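Long-range contacts in putative branched chain amino acid ABC transporter, periplasmic amino acid-binding protein (PDB 4XFK), which serves as a component of an amino-acid transport system, probably as the periplasmic receptor that hands branched-chain and related amino acids to an ABC importer: residues Gln147-Lys152 with Phe377-Thr381; Val195-Phe201 with Ser222-Leu228; Ala9-Ile14 with Phe48-Gln54; Phe129-Phe134 with Ala326-Glu330; Ser265-Asn269 with Pro297-Phe301. The protein carries 1 engineered substitution. All blocks are in the same frame, centred on the assembly; numbering follows the deposited sequence. Where two conformers were deposited one is given.

Interaction 1. Residues Gln147-Lys152 with Phe377-Thr381; sequences QGMKDK and FKTFT. With ACT (acetate ion), chain C.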
# COMPACT_ATOMS: atom_id res chain seq x y z
N GLN A 147 -4.12 -17.76 0.15
CA GLN A 147 -4.53 -18.57 1.29
C GLN A 147 -6.00 -18.34 1.65
O GLN A 147 -6.71 -19.29 2.00
CB GLN A 147 -3.64 -18.31 2.50
CG GLN A 147 -3.93 -19.24 3.67
CD GLN A 147 -3.57 -20.67 3.35
OE1 GLN A 147 -2.51 -20.96 2.80
NE2 GLN A 147 -4.48 -21.59 3.67
N GLY A 148 -6.46 -17.10 1.57
CA GLY A 148 -7.86 -16.79 1.83
C GLY A 148 -8.78 -17.50 0.86
O GLY A 148 -9.78 -18.09 1.26
N MET A 149 -8.45 -17.45 -0.42
CA MET A 149 -9.21 -18.19 -1.43
C MET A 149 -9.21 -19.70 -1.14
O MET A 149 -10.25 -20.36 -1.24
CB MET A 149 -8.66 -17.92 -2.82
CG MET A 149 -8.87 -16.47 -3.24
SD MET A 149 -8.13 -16.08 -4.83
CE MET A 149 -9.22 -16.98 -5.93
N LYS A 150 -8.05 -20.24 -0.76
CA LYS A 150 -7.95 -21.65 -0.39
C LYS A 150 -8.85 -21.98 0.80
O LYS A 150 -9.56 -22.99 0.77
CB LYS A 150 -6.50 -22.01 -0.08
CG LYS A 150 -6.29 -23.46 0.30
CD LYS A 150 -4.81 -23.74 0.50
CE LYS A 150 -4.54 -25.19 0.85
NZ LYS A 150 -3.08 -25.49 0.77
N ASP A 151 -8.83 -21.14 1.83
CA ASP A 151 -9.66 -21.37 3.02
C ASP A 151 -11.15 -21.37 2.68
O ASP A 151 -11.95 -22.08 3.31
CB ASP A 151 -9.38 -20.30 4.10
CG ASP A 151 -7.98 -20.40 4.70
OD1 ASP A 151 -7.28 -21.40 4.47
OD2 ASP A 151 -7.59 -19.46 5.43
N LYS A 152 -11.53 -20.56 1.69
CA LYS A 152 -12.92 -20.42 1.30
C LYS A 152 -13.34 -21.50 0.30
O LYS A 152 -14.53 -21.72 0.06
CB LYS A 152 -13.17 -19.02 0.71
CG LYS A 152 -14.63 -18.71 0.39
CD LYS A 152 -14.79 -17.36 -0.29
CE LYS A 152 -16.19 -17.20 -0.88
NZ LYS A 152 -17.26 -17.40 0.12
N PHE A 377 -14.50 -11.92 3.50
CA PHE A 377 -14.80 -13.31 3.85
C PHE A 377 -13.76 -14.00 4.73
O PHE A 377 -14.00 -15.10 5.23
CB PHE A 377 -15.13 -14.16 2.61
CG PHE A 377 -13.99 -14.31 1.64
CD1 PHE A 377 -13.01 -15.28 1.83
CD2 PHE A 377 -13.91 -13.51 0.50
CE1 PHE A 377 -11.97 -15.43 0.93
CE2 PHE A 377 -12.87 -13.66 -0.39
CZ PHE A 377 -11.91 -14.63 -0.19
N LYS A 378 -12.60 -13.38 4.90
CA LYS A 378 -11.54 -13.93 5.75
C LYS A 378 -10.64 -12.82 6.25
O LYS A 378 -10.17 -12.01 5.46
CB LYS A 378 -10.71 -14.97 4.98
CG LYS A 378 -9.50 -15.51 5.74
CD LYS A 378 -9.92 -16.30 6.98
CE LYS A 378 -8.70 -16.85 7.71
NZ LYS A 378 -9.08 -17.59 8.96
N THR A 379 -10.40 -12.78 7.55
CA THR A 379 -9.42 -11.85 8.11
C THR A 379 -8.29 -12.64 8.74
O THR A 379 -8.51 -13.52 9.57
CB THR A 379 -10.04 -10.94 9.17
OG1 THR A 379 -11.00 -10.08 8.56
CG2 THR A 379 -8.96 -10.09 9.84
N PHE A 380 -7.07 -12.33 8.31
CA PHE A 380 -5.88 -12.90 8.92
C PHE A 380 -5.36 -11.93 9.95
O PHE A 380 -5.31 -10.72 9.71
CB PHE A 380 -4.81 -13.16 7.86
CG PHE A 380 -5.17 -14.25 6.89
CD1 PHE A 380 -5.11 -15.58 7.28
CD2 PHE A 380 -5.55 -13.95 5.60
CE1 PHE A 380 -5.45 -16.60 6.39
CE2 PHE A 380 -5.87 -14.96 4.70
CZ PHE A 380 -5.83 -16.29 5.10
N THR A 381 -4.96 -12.44 11.11
CA THR A 381 -4.39 -11.60 12.15
C THR A 381 -3.05 -11.02 11.70
O THR A 381 -2.49 -11.44 10.68
CB THR A 381 -4.13 -12.39 13.45
OG1 THR A 381 -3.13 -13.38 13.18
CG2 THR A 381 -5.39 -13.06 13.95
C ACT C . -14.52 -11.15 7.86
O ACT C . -14.98 -12.31 7.82
OXT ACT C . -13.35 -11.02 7.44
CH3 ACT C . -15.33 -9.98 8.35
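Lys152 lays its aliphatic chain across the Phe377 ring at about a right angle, with CD 3.5 Å from Phe377 CD1 and above one face in a CH-pi contact, 16° off the ring normal. A chi1 of -174° turns CG away from the backbone N and leads the chain over the ring; NZ stays on that side, outside the rim, in a weak, long ion pair with Glu358. The same ring's edge meets the helix backbone, Gly148 O lying 3.5 Å from Phe377 CE1. Gly148 also meets Phe380, whose edge approaches with CZ 3.7 Å from Gly148 N. Asp151 comes at Phe380 from the opposite direction, OD2 3.6 Å from CZ, while its OD1 accepts a hydrogen bond from Gln147 NE2 (2.9 Å) one helical turn back. Lys378 NZ remains 4.3 Å from Asp151 OD2, too far for a salt bridge, though the charges probably attract. Helix 138-152 packs on strand 373-380 of the mixed sheet, where Phe377 and Lys378 both face Val356 in a classic beta bulge.

Interaction 2. Residues Val195-Phe201 with Ser222-Leu228; sequences VNKIQDF and SNDLLLL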
# COMPACT_ATOMS: atom_id res chain seq x y z
N VAL A 195 4.99 -1.12 -18.47
CA VAL A 195 4.28 -0.46 -17.39
C VAL A 195 3.54 0.78 -17.88
O VAL A 195 4.13 1.69 -18.45
CB VAL A 195 5.25 -0.05 -16.26
CG1 VAL A 195 4.48 0.48 -15.06
CG2 VAL A 195 6.13 -1.23 -15.86
N ASN A 196 2.23 0.79 -17.64
CA ASN A 196 1.39 1.97 -17.90
C ASN A 196 1.50 2.50 -19.34
O ASN A 196 1.59 3.71 -19.56
CB ASN A 196 1.72 3.08 -16.90
CG ASN A 196 0.64 4.15 -16.85
OD1 ASN A 196 -0.54 3.86 -16.97
ND2 ASN A 196 1.06 5.40 -16.70
N LYS A 197 1.49 1.60 -20.31
CA LYS A 197 1.55 2.00 -21.71
C LYS A 197 0.53 1.30 -22.59
O LYS A 197 0.06 1.87 -23.57
CB LYS A 197 2.95 1.78 -22.28
CG LYS A 197 4.01 2.77 -21.80
CD LYS A 197 3.63 4.20 -22.16
CE LYS A 197 4.72 5.18 -21.74
NZ LYS A 197 4.25 6.60 -21.79
N ILE A 198 0.19 0.07 -22.24
CA ILE A 198 -0.70 -0.73 -23.08
C ILE A 198 -2.14 -0.22 -23.02
O ILE A 198 -2.72 -0.08 -21.94
CB ILE A 198 -0.64 -2.20 -22.67
CG1 ILE A 198 0.75 -2.77 -22.97
CG2 ILE A 198 -1.74 -2.99 -23.37
CD1 ILE A 198 1.09 -4.00 -22.14
N GLN A 199 -2.72 0.06 -24.19
CA GLN A 199 -4.07 0.61 -24.24
C GLN A 199 -5.11 -0.44 -24.60
O GLN A 199 -6.32 -0.19 -24.51
CB GLN A 199 -4.15 1.77 -25.24
CG GLN A 199 -3.23 2.93 -24.89
CD GLN A 199 -3.43 3.43 -23.47
OE1 GLN A 199 -4.52 3.86 -23.10
NE2 GLN A 199 -2.37 3.38 -22.67
N ASP A 200 -4.65 -1.61 -25.02
CA ASP A 200 -5.53 -2.69 -25.42
C ASP A 200 -5.00 -4.01 -24.88
O ASP A 200 -4.02 -4.56 -25.38
CB ASP A 200 -5.63 -2.75 -26.95
CG ASP A 200 -6.70 -3.72 -27.43
OD1 ASP A 200 -7.17 -4.57 -26.64
OD2 ASP A 200 -7.08 -3.64 -28.61
N PHE A 201 -5.67 -4.52 -23.85
CA PHE A 201 -5.23 -5.75 -23.22
C PHE A 201 -5.85 -7.00 -23.82
O PHE A 201 -5.63 -8.10 -23.32
CB PHE A 201 -5.49 -5.69 -21.71
CG PHE A 201 -4.41 -4.95 -20.95
CD1 PHE A 201 -3.29 -5.63 -20.48
CD2 PHE A 201 -4.51 -3.59 -20.72
CE1 PHE A 201 -2.29 -4.97 -19.78
CE2 PHE A 201 -3.51 -2.92 -20.03
CZ PHE A 201 -2.40 -3.62 -19.56
N SER A 222 -3.79 1.17 -11.57
CA SER A 222 -4.02 2.23 -12.56
C SER A 222 -4.56 1.60 -13.85
O SER A 222 -5.30 0.61 -13.81
CB SER A 222 -2.73 3.03 -12.80
OG SER A 222 -2.97 4.18 -13.60
N ASN A 223 -4.19 2.16 -15.00
CA ASN A 223 -4.69 1.65 -16.28
C ASN A 223 -4.36 0.18 -16.54
O ASN A 223 -5.12 -0.51 -17.20
CB ASN A 223 -4.17 2.52 -17.42
CG ASN A 223 -4.55 3.96 -17.24
OD1 ASN A 223 -3.69 4.85 -17.18
ND2 ASN A 223 -5.84 4.20 -17.13
N ASP A 224 -3.24 -0.29 -16.00
CA ASP A 224 -2.82 -1.67 -16.21
C ASP A 224 -3.76 -2.67 -15.55
O ASP A 224 -3.75 -3.84 -15.92
CB ASP A 224 -1.40 -1.88 -15.71
CG ASP A 224 -0.36 -1.27 -16.63
OD1 ASP A 224 -0.69 -0.94 -17.80
OD2 ASP A 224 0.79 -1.13 -16.19
N LEU A 225 -4.55 -2.23 -14.56
CA LEU A 225 -5.66 -3.07 -14.09
C LEU A 225 -7.01 -2.62 -14.67
O LEU A 225 -7.79 -3.45 -15.10
CB LEU A 225 -5.72 -3.18 -12.56
CG LEU A 225 -6.72 -4.21 -12.01
CD1 LEU A 225 -6.53 -5.58 -12.65
CD2 LEU A 225 -6.59 -4.31 -10.50
N LEU A 226 -7.26 -1.31 -14.73
CA LEU A 226 -8.53 -0.80 -15.26
C LEU A 226 -8.81 -1.32 -16.68
O LEU A 226 -9.91 -1.79 -16.97
CB LEU A 226 -8.53 0.74 -15.25
CG LEU A 226 -8.54 1.44 -13.89
CD1 LEU A 226 -8.11 2.90 -14.01
CD2 LEU A 226 -9.92 1.35 -13.26
N LEU A 227 -7.81 -1.23 -17.55
CA LEU A 227 -8.01 -1.61 -18.95
C LEU A 227 -7.93 -3.12 -19.13
O LEU A 227 -8.52 -3.68 -20.06
CB LEU A 227 -7.01 -0.90 -19.86
CG LEU A 227 -7.12 0.62 -19.89
CD1 LEU A 227 -6.10 1.21 -20.86
CD2 LEU A 227 -8.55 1.08 -20.23
N LEU A 228 -7.20 -3.79 -18.24
CA LEU A 228 -7.17 -5.24 -18.22
C LEU A 228 -8.56 -5.79 -17.87
O LEU A 228 -9.05 -6.72 -18.51
CB LEU A 228 -6.11 -5.74 -17.24
CG LEU A 228 -5.99 -7.25 -17.04
CD1 LEU A 228 -5.79 -8.00 -18.36
CD2 LEU A 228 -4.85 -7.56 -16.06
O HOH W 1 -1.04 1.51 -15.37
O HOH W 2 1.02 -1.16 -19.83
O HOH W 3 -2.18 0.80 -19.39
O HOH W 4 -7.98 -3.10 -22.74
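The Phe201 ring lies between Leu228 CB over one face and Ile198 CG2 over the centre of the other, with Asp224 OD1 at its edge, 3.6 Å from CZ. Leu227 CB adds an oblique contact, 3.8 Å from Phe201 CD2, and His193 meets the ring edge-to-face. The carboxylate of Asp224 is turned 77° from the ring. Its OD2 accepts a hydrogen bond from Asn196 N on the syn side at 2.8 Å, and OD1 takes protons from two waters, one accepting from Ile198 N and the other also donating to Ile198 O. The loop after strand 186-193 is thereby tied to the first turn of helix 223-235, at the C-terminal ends of parallel strands in a Rossmann-like lobe; in periplasmic binding proteins such ends border the cleft. Asn196 ND2 reaches across to the other lobe, donating to Gln24 OE1 just before helix 26-44. Another water spans the far end, accepting from Phe201 N at 2.9 Å and donating to Leu227 O at 2.8 Å.

Interaction 3. Residues Ala9-Ile14 with Phe48-Gln54; sequences AEPLKI and FNGEKIQ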
# COMPACT_ATOMS: atom_id res chain seq x y z
N ALA A 9 9.75 26.69 19.81
CA ALA A 9 9.68 25.27 19.45
C ALA A 9 9.82 25.06 17.95
O ALA A 9 9.19 25.76 17.15
CB ALA A 9 8.37 24.67 19.95
N GLU A 10 10.64 24.09 17.56
CA GLU A 10 10.75 23.72 16.16
C GLU A 10 9.46 23.02 15.72
O GLU A 10 9.04 22.04 16.34
CB GLU A 10 11.93 22.76 15.95
CG GLU A 10 13.30 23.35 16.22
CD GLU A 10 14.41 22.33 16.01
OE1 GLU A 10 14.09 21.16 15.70
OE2 GLU A 10 15.60 22.70 16.14
N PRO A 11 8.83 23.51 14.65
CA PRO A 11 7.70 22.73 14.12
C PRO A 11 8.17 21.51 13.35
O PRO A 11 9.26 21.50 12.76
CB PRO A 11 7.01 23.70 13.17
CG PRO A 11 8.08 24.67 12.77
CD PRO A 11 8.99 24.80 13.96
N LEU A 12 7.33 20.48 13.35
CA LEU A 12 7.56 19.31 12.51
C LEU A 12 7.08 19.63 11.10
O LEU A 12 5.95 20.09 10.90
CB LEU A 12 6.79 18.12 13.07
CG LEU A 12 7.04 16.78 12.39
CD1 LEU A 12 8.50 16.38 12.50
CD2 LEU A 12 6.14 15.73 13.01
N LYS A 13 7.95 19.40 10.13
CA LYS A 13 7.64 19.63 8.72
C LYS A 13 7.68 18.31 7.97
O LYS A 13 8.73 17.64 7.92
CB LYS A 13 8.64 20.62 8.11
CG LYS A 13 8.59 22.01 8.73
CD LYS A 13 9.56 22.96 8.04
CE LYS A 13 9.49 24.38 8.61
NZ LYS A 13 10.35 25.31 7.82
N ILE A 14 6.55 17.94 7.39
CA ILE A 14 6.41 16.67 6.70
C ILE A 14 6.15 16.92 5.22
O ILE A 14 5.19 17.61 4.86
CB ILE A 14 5.25 15.83 7.29
CG1 ILE A 14 5.49 15.60 8.78
CG2 ILE A 14 5.10 14.51 6.55
CD1 ILE A 14 4.48 14.69 9.44
N PHE A 48 2.29 18.80 16.83
CA PHE A 48 3.40 18.16 17.54
C PHE A 48 4.35 19.23 18.06
O PHE A 48 4.62 20.21 17.37
CB PHE A 48 4.18 17.19 16.63
CG PHE A 48 5.33 16.53 17.33
CD1 PHE A 48 5.11 15.68 18.40
CD2 PHE A 48 6.64 16.76 16.93
CE1 PHE A 48 6.16 15.08 19.07
CE2 PHE A 48 7.70 16.16 17.59
CZ PHE A 48 7.45 15.32 18.66
N ASN A 49 4.84 19.06 19.29
CA ASN A 49 5.87 19.92 19.86
C ASN A 49 5.37 21.35 20.08
O ASN A 49 6.14 22.30 20.10
CB ASN A 49 7.14 19.91 18.99
CG ASN A 49 8.39 20.34 19.75
OD1 ASN A 49 8.53 20.07 20.94
ND2 ASN A 49 9.30 21.01 19.05
N GLY A 50 4.06 21.49 20.24
CA GLY A 50 3.45 22.78 20.53
C GLY A 50 3.15 23.64 19.31
O GLY A 50 2.81 24.81 19.45
N GLU A 51 3.27 23.06 18.11
CA GLU A 51 2.96 23.76 16.87
C GLU A 51 2.20 22.83 15.94
O GLU A 51 2.34 21.61 16.03
CB GLU A 51 4.25 24.22 16.17
CG GLU A 51 5.15 25.14 16.99
CD GLU A 51 4.53 26.51 17.25
OE1 GLU A 51 3.62 26.93 16.52
OE2 GLU A 51 4.99 27.19 18.20
N LYS A 52 1.42 23.40 15.04
CA LYS A 52 0.84 22.59 13.98
C LYS A 52 1.94 21.89 13.20
O LYS A 52 3.04 22.42 13.04
CB LYS A 52 0.01 23.45 13.02
CG LYS A 52 -1.16 24.17 13.67
CD LYS A 52 -2.18 23.24 14.29
CE LYS A 52 -3.48 23.99 14.56
NZ LYS A 52 -4.49 23.20 15.33
N ILE A 53 1.65 20.69 12.71
CA ILE A 53 2.54 20.02 11.77
C ILE A 53 2.33 20.67 10.41
O ILE A 53 1.19 20.84 9.96
CB ILE A 53 2.22 18.52 11.68
CG1 ILE A 53 2.51 17.83 13.01
CG2 ILE A 53 3.03 17.87 10.58
CD1 ILE A 53 2.01 16.40 13.10
N GLN A 54 3.42 21.07 9.78
CA GLN A 54 3.35 21.65 8.45
C GLN A 54 3.42 20.55 7.40
O GLN A 54 4.28 19.67 7.45
CB GLN A 54 4.50 22.63 8.23
CG GLN A 54 4.37 23.85 9.11
CD GLN A 54 5.54 24.79 8.99
OE1 GLN A 54 6.13 24.95 7.92
NE2 GLN A 54 5.91 25.42 10.09
O HOH W 5 7.80 27.88 17.01
O HOH W 6 4.89 20.68 14.60
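Residues Lys13 and Gln54 form a parallel beta bridge, with Gln54 N bonded to Leu12 O and Ile14 N to Gln54 O, each at 2.9 Å, the second almost straight at 178°. This is the start of the first beta-alpha-beta crossover: strand 13-18, helix 26-44, then strand 54-59 at the border of the five-stranded parallel sheet. Lys13 and Gln54 run side by side on one face. The Gln54 amide lies against both neighbours, OE1 3.5 Å from Lys13 CE and NE2 3.5 Å from Pro11 CG. On the other face Ile14 CD1 crosses Ile53 CG2 at 3.7 Å. Leu12 and Ile53 point the same way, and with CG anti to the backbone N (chi1 -174°) Leu12 also brings CD2 within 4.1 Å of Phe48 CD2. Leu310 of helix 296-312 touches both Leu12 and Phe48, closing this apolar cluster. Ahead of the strand the chain makes a type I' turn from Phe48 to Glu51, in which Gly50 has a positive phi (85°), where a CB would press on the preceding carbonyl O. A water links the two segments beside it, accepting a hydrogen bond from Leu12 N and donating to Phe48 O. Asn49 at the turn uses ND2 twice: it donates to Gly318 O and, nearly within its own amide plane, to Glu10 O at 2.9 Å.

Interaction 4. Residues Phe129-Phe134 with Ala326-Glu330; sequences FYHFRF and ALAIE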
# COMPACT_ATOMS: atom_id res chain seq x y z
N PHE A 129 17.43 2.02 8.90
CA PHE A 129 16.78 2.42 10.14
C PHE A 129 15.78 3.56 9.94
O PHE A 129 14.79 3.65 10.66
CB PHE A 129 17.82 2.79 11.19
CG PHE A 129 17.24 3.18 12.51
CD1 PHE A 129 16.79 2.21 13.41
CD2 PHE A 129 17.14 4.51 12.88
CE1 PHE A 129 16.26 2.58 14.64
CE2 PHE A 129 16.62 4.88 14.10
CZ PHE A 129 16.17 3.91 14.98
N TYR A 130 16.03 4.44 8.98
CA TYR A 130 15.19 5.63 8.82
C TYR A 130 14.09 5.48 7.77
O TYR A 130 13.42 6.45 7.43
CB TYR A 130 16.06 6.88 8.60
CG TYR A 130 16.86 7.24 9.84
CD1 TYR A 130 16.30 7.98 10.87
CD2 TYR A 130 18.17 6.79 10.00
CE1 TYR A 130 17.02 8.30 12.02
CE2 TYR A 130 18.90 7.09 11.14
CZ TYR A 130 18.32 7.84 12.14
OH TYR A 130 19.06 8.14 13.28
N HIS A 131 13.92 4.26 7.26
CA HIS A 131 12.75 3.90 6.47
C HIS A 131 11.81 3.05 7.32
O HIS A 131 12.25 2.14 8.04
CB HIS A 131 13.16 3.13 5.21
CG HIS A 131 12.03 2.36 4.57
ND1 HIS A 131 11.77 1.04 4.86
CD2 HIS A 131 11.09 2.73 3.65
CE1 HIS A 131 10.72 0.63 4.18
NE2 HIS A 131 10.29 1.63 3.43
N PHE A 132 10.52 3.34 7.21
CA PHE A 132 9.48 2.52 7.83
C PHE A 132 8.40 2.27 6.80
O PHE A 132 7.93 3.23 6.16
CB PHE A 132 8.85 3.25 9.02
CG PHE A 132 9.74 3.36 10.21
CD1 PHE A 132 10.69 4.37 10.30
CD2 PHE A 132 9.63 2.46 11.26
CE1 PHE A 132 11.51 4.48 11.41
CE2 PHE A 132 10.44 2.57 12.38
CZ PHE A 132 11.38 3.57 12.45
N ARG A 133 7.98 1.02 6.65
CA ARG A 133 6.88 0.69 5.76
C ARG A 133 5.61 0.36 6.55
O ARG A 133 5.61 -0.51 7.43
CB ARG A 133 7.22 -0.48 4.82
CG ARG A 133 5.99 -1.00 4.09
CD ARG A 133 6.26 -1.61 2.73
NE ARG A 133 7.16 -2.75 2.78
CZ ARG A 133 7.82 -3.18 1.71
NH1 ARG A 133 8.63 -4.23 1.79
NH2 ARG A 133 7.67 -2.53 0.56
N PHE A 134 4.54 1.07 6.22
CA PHE A 134 3.27 0.95 6.95
C PHE A 134 2.20 0.16 6.21
O PHE A 134 1.12 -0.11 6.74
CB PHE A 134 2.75 2.35 7.32
CG PHE A 134 3.66 3.07 8.27
CD1 PHE A 134 3.52 2.92 9.64
CD2 PHE A 134 4.68 3.87 7.78
CE1 PHE A 134 4.36 3.60 10.51
CE2 PHE A 134 5.53 4.54 8.65
CZ PHE A 134 5.37 4.40 10.02
N ALA A 326 11.92 7.76 15.48
CA ALA A 326 12.08 6.42 14.91
C ALA A 326 11.95 5.33 15.98
O ALA A 326 11.25 4.34 15.79
CB ALA A 326 13.42 6.31 14.20
N LEU A 327 12.63 5.52 17.11
CA LEU A 327 12.54 4.56 18.20
C LEU A 327 11.11 4.49 18.73
O LEU A 327 10.62 3.41 19.05
CB LEU A 327 13.52 4.91 19.32
CG LEU A 327 15.00 4.82 18.93
CD1 LEU A 327 15.87 5.47 20.00
CD2 LEU A 327 15.41 3.37 18.71
N ALA A 328 10.45 5.63 18.82
CA ALA A 328 9.06 5.63 19.28
C ALA A 328 8.15 4.86 18.31
O ALA A 328 7.23 4.18 18.75
CB ALA A 328 8.55 7.05 19.50
N ILE A 329 8.42 4.94 17.01
CA ILE A 329 7.62 4.17 16.06
C ILE A 329 7.84 2.67 16.29
O ILE A 329 6.88 1.91 16.34
CB ILE A 329 7.94 4.51 14.59
CG1 ILE A 329 7.63 5.98 14.29
CG2 ILE A 329 7.13 3.61 13.65
CD1 ILE A 329 8.21 6.45 12.95
N GLU A 330 9.09 2.27 16.47
CA GLU A 330 9.40 0.87 16.77
C GLU A 330 8.64 0.37 17.99
O GLU A 330 8.22 -0.79 18.03
CB GLU A 330 10.90 0.69 17.02
CG GLU A 330 11.76 0.85 15.79
CD GLU A 330 13.21 0.48 16.05
OE1 GLU A 330 13.67 0.61 17.21
OE2 GLU A 330 13.90 0.05 15.11
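Phe132 points from strand 131-133 toward helix 322-331, and Ile329 meets it from the opposite direction, CD1 over the ring centre in a CH-pi contact 10° off the normal. The contact seats this helix on an outermost strand of the parallel five-stranded sheet. The gamma branch of Ile329 spreads the packing further: CG2 is 3.6 Å from Phe132 CD2 and 4.1 Å from Phe134 CZ. Ala326 fits between two rings, its CB 3.5 Å from Phe129 CE2 and 3.8 Å from Phe132 CZ. A chi1 of -178° carries the Phe129 ring away from its own N toward the helix, where Leu327 CD2 sits at its edge. One shell out, His348 stacks with Phe132 and pairs ND1 with His131 O and NE2 with Glu330 OE2, consistent with a charged imidazole. Arg397 makes a salt bridge to that same oxygen. Pinned in this way, the Glu330 carboxylate stands 83° from the plane of Phe129, with OE2 3.5 Å from CE1.

Interaction 5. Residues Ser265-Asn269 with Pro297-Phe301; sequences STPFN and PAAVF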
# COMPACT_ATOMS: atom_id res chain seq x y z
N SER A 265 -7.03 -8.73 -1.51
CA SER A 265 -6.65 -8.76 -0.11
C SER A 265 -6.05 -7.41 0.25
O SER A 265 -5.13 -6.94 -0.43
CB SER A 265 -5.63 -9.87 0.15
OG SER A 265 -5.29 -9.89 1.53
N THR A 266 -6.61 -6.77 1.28
CA THR A 266 -6.19 -5.42 1.68
C THR A 266 -6.21 -5.29 3.20
O THR A 266 -6.75 -6.16 3.88
CB THR A 266 -7.10 -4.31 1.10
OG1 THR A 266 -8.25 -4.19 1.93
CG2 THR A 266 -7.48 -4.56 -0.35
N PRO A 267 -5.64 -4.20 3.75
CA PRO A 267 -5.68 -4.03 5.20
C PRO A 267 -7.03 -3.62 5.78
O PRO A 267 -7.11 -3.37 6.98
CB PRO A 267 -4.67 -2.90 5.45
CG PRO A 267 -3.83 -2.82 4.22
CD PRO A 267 -4.72 -3.23 3.11
N PHE A 268 -8.08 -3.54 4.97
CA PHE A 268 -9.32 -2.94 5.45
C PHE A 268 -10.56 -3.32 4.63
O PHE A 268 -10.49 -3.51 3.42
CB PHE A 268 -9.18 -1.41 5.45
CG PHE A 268 -10.45 -0.68 5.80
CD1 PHE A 268 -10.89 -0.61 7.11
CD2 PHE A 268 -11.20 -0.07 4.81
CE1 PHE A 268 -12.07 0.07 7.43
CE2 PHE A 268 -12.38 0.61 5.12
CZ PHE A 268 -12.80 0.67 6.43
N ASN A 269 -11.69 -3.41 5.32
CA ASN A 269 -12.98 -3.41 4.64
C ASN A 269 -13.96 -2.79 5.63
O ASN A 269 -13.87 -3.06 6.82
CB ASN A 269 -13.39 -4.83 4.24
CG ASN A 269 -14.74 -4.88 3.57
OD1 ASN A 269 -15.77 -4.77 4.23
ND2 ASN A 269 -14.75 -5.07 2.25
N PRO A 297 -6.44 3.11 3.30
CA PRO A 297 -6.35 2.57 4.67
C PRO A 297 -4.91 2.41 5.21
O PRO A 297 -4.68 2.82 6.35
CB PRO A 297 -7.07 1.22 4.54
CG PRO A 297 -8.10 1.49 3.46
CD PRO A 297 -7.32 2.28 2.45
N ALA A 298 -3.97 1.88 4.43
CA ALA A 298 -2.59 1.75 4.93
C ALA A 298 -2.01 3.12 5.28
O ALA A 298 -1.30 3.27 6.29
CB ALA A 298 -1.70 1.04 3.94
N ALA A 299 -2.30 4.12 4.46
CA ALA A 299 -1.77 5.45 4.71
C ALA A 299 -2.35 6.03 6.00
O ALA A 299 -1.61 6.56 6.84
CB ALA A 299 -2.03 6.37 3.54
N VAL A 300 -3.66 5.89 6.19
CA VAL A 300 -4.28 6.38 7.42
C VAL A 300 -3.79 5.61 8.65
O VAL A 300 -3.39 6.21 9.65
CB VAL A 300 -5.82 6.30 7.34
CG1 VAL A 300 -6.43 6.61 8.71
CG2 VAL A 300 -6.36 7.22 6.25
N PHE A 301 -3.81 4.29 8.57
CA PHE A 301 -3.47 3.48 9.74
C PHE A 301 -1.98 3.66 10.09
O PHE A 301 -1.60 3.71 11.26
CB PHE A 301 -3.80 2.00 9.53
CG PHE A 301 -5.26 1.71 9.23
CD1 PHE A 301 -6.26 2.63 9.51
CD2 PHE A 301 -5.64 0.50 8.65
CE1 PHE A 301 -7.59 2.36 9.22
CE2 PHE A 301 -6.97 0.22 8.37
CZ PHE A 301 -7.94 1.15 8.65
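Pro267 and Phe268, just past the end of strand 263-266, pack on the first turns of helix 296-312. Thr266 sets their course: its OG1, swung between the backbone N and the carbonyl carbon (chi1 82°), accepts a hydrogen bond from Phe268 N at 3.1 Å, an ST turn, and also pairs with Gln357 NE2. Pro267 then turns its ring to the helix, CG 4.4 Å from Ala298 CB, and its carbonyl O lies in the plane of the Phe301 ring, 3.9 Å from CE2. Phe268 makes the tightest apolar contact, CB against Pro297 CB at 3.5 Å. It also crosses the Phe301 side chain at about a right angle, Phe268 CD1 3.8 Å from Phe301 CZ. The ring planes stand 74° apart in an oblique pair, and Phe280 touches both rings. Farther round the helix Val300 touches Ala34 and Tyr37 of helix 26-44, so the contact joins the two lobes, as expected near the hinge of a two-lobed periplasmic binding protein.

In the fold
Interactions 3 and 4 sit on the five-stranded parallel sheet, at its two outermost strands, with centres about 19 Å apart. Interactions 1 and 5 reach the nine-stranded mixed sheet, centres about 16 Å apart, and interaction 2 joins loop and helix beside the same sheet. Interaction 3 closes first along the chain; interactions 1 and 4 then cross, with 2 and 5 in series inside both. Interaction 5 lies nearest the chain centre and touches interaction 4, where Phe134 O packs on Ala298 CB (4.1 Å). Interactions 1 and 3 are about 42 Å apart between centres. This layout is consistent with two lobes joined through interaction 5, as in periplasmic binding proteins that close around a ligand.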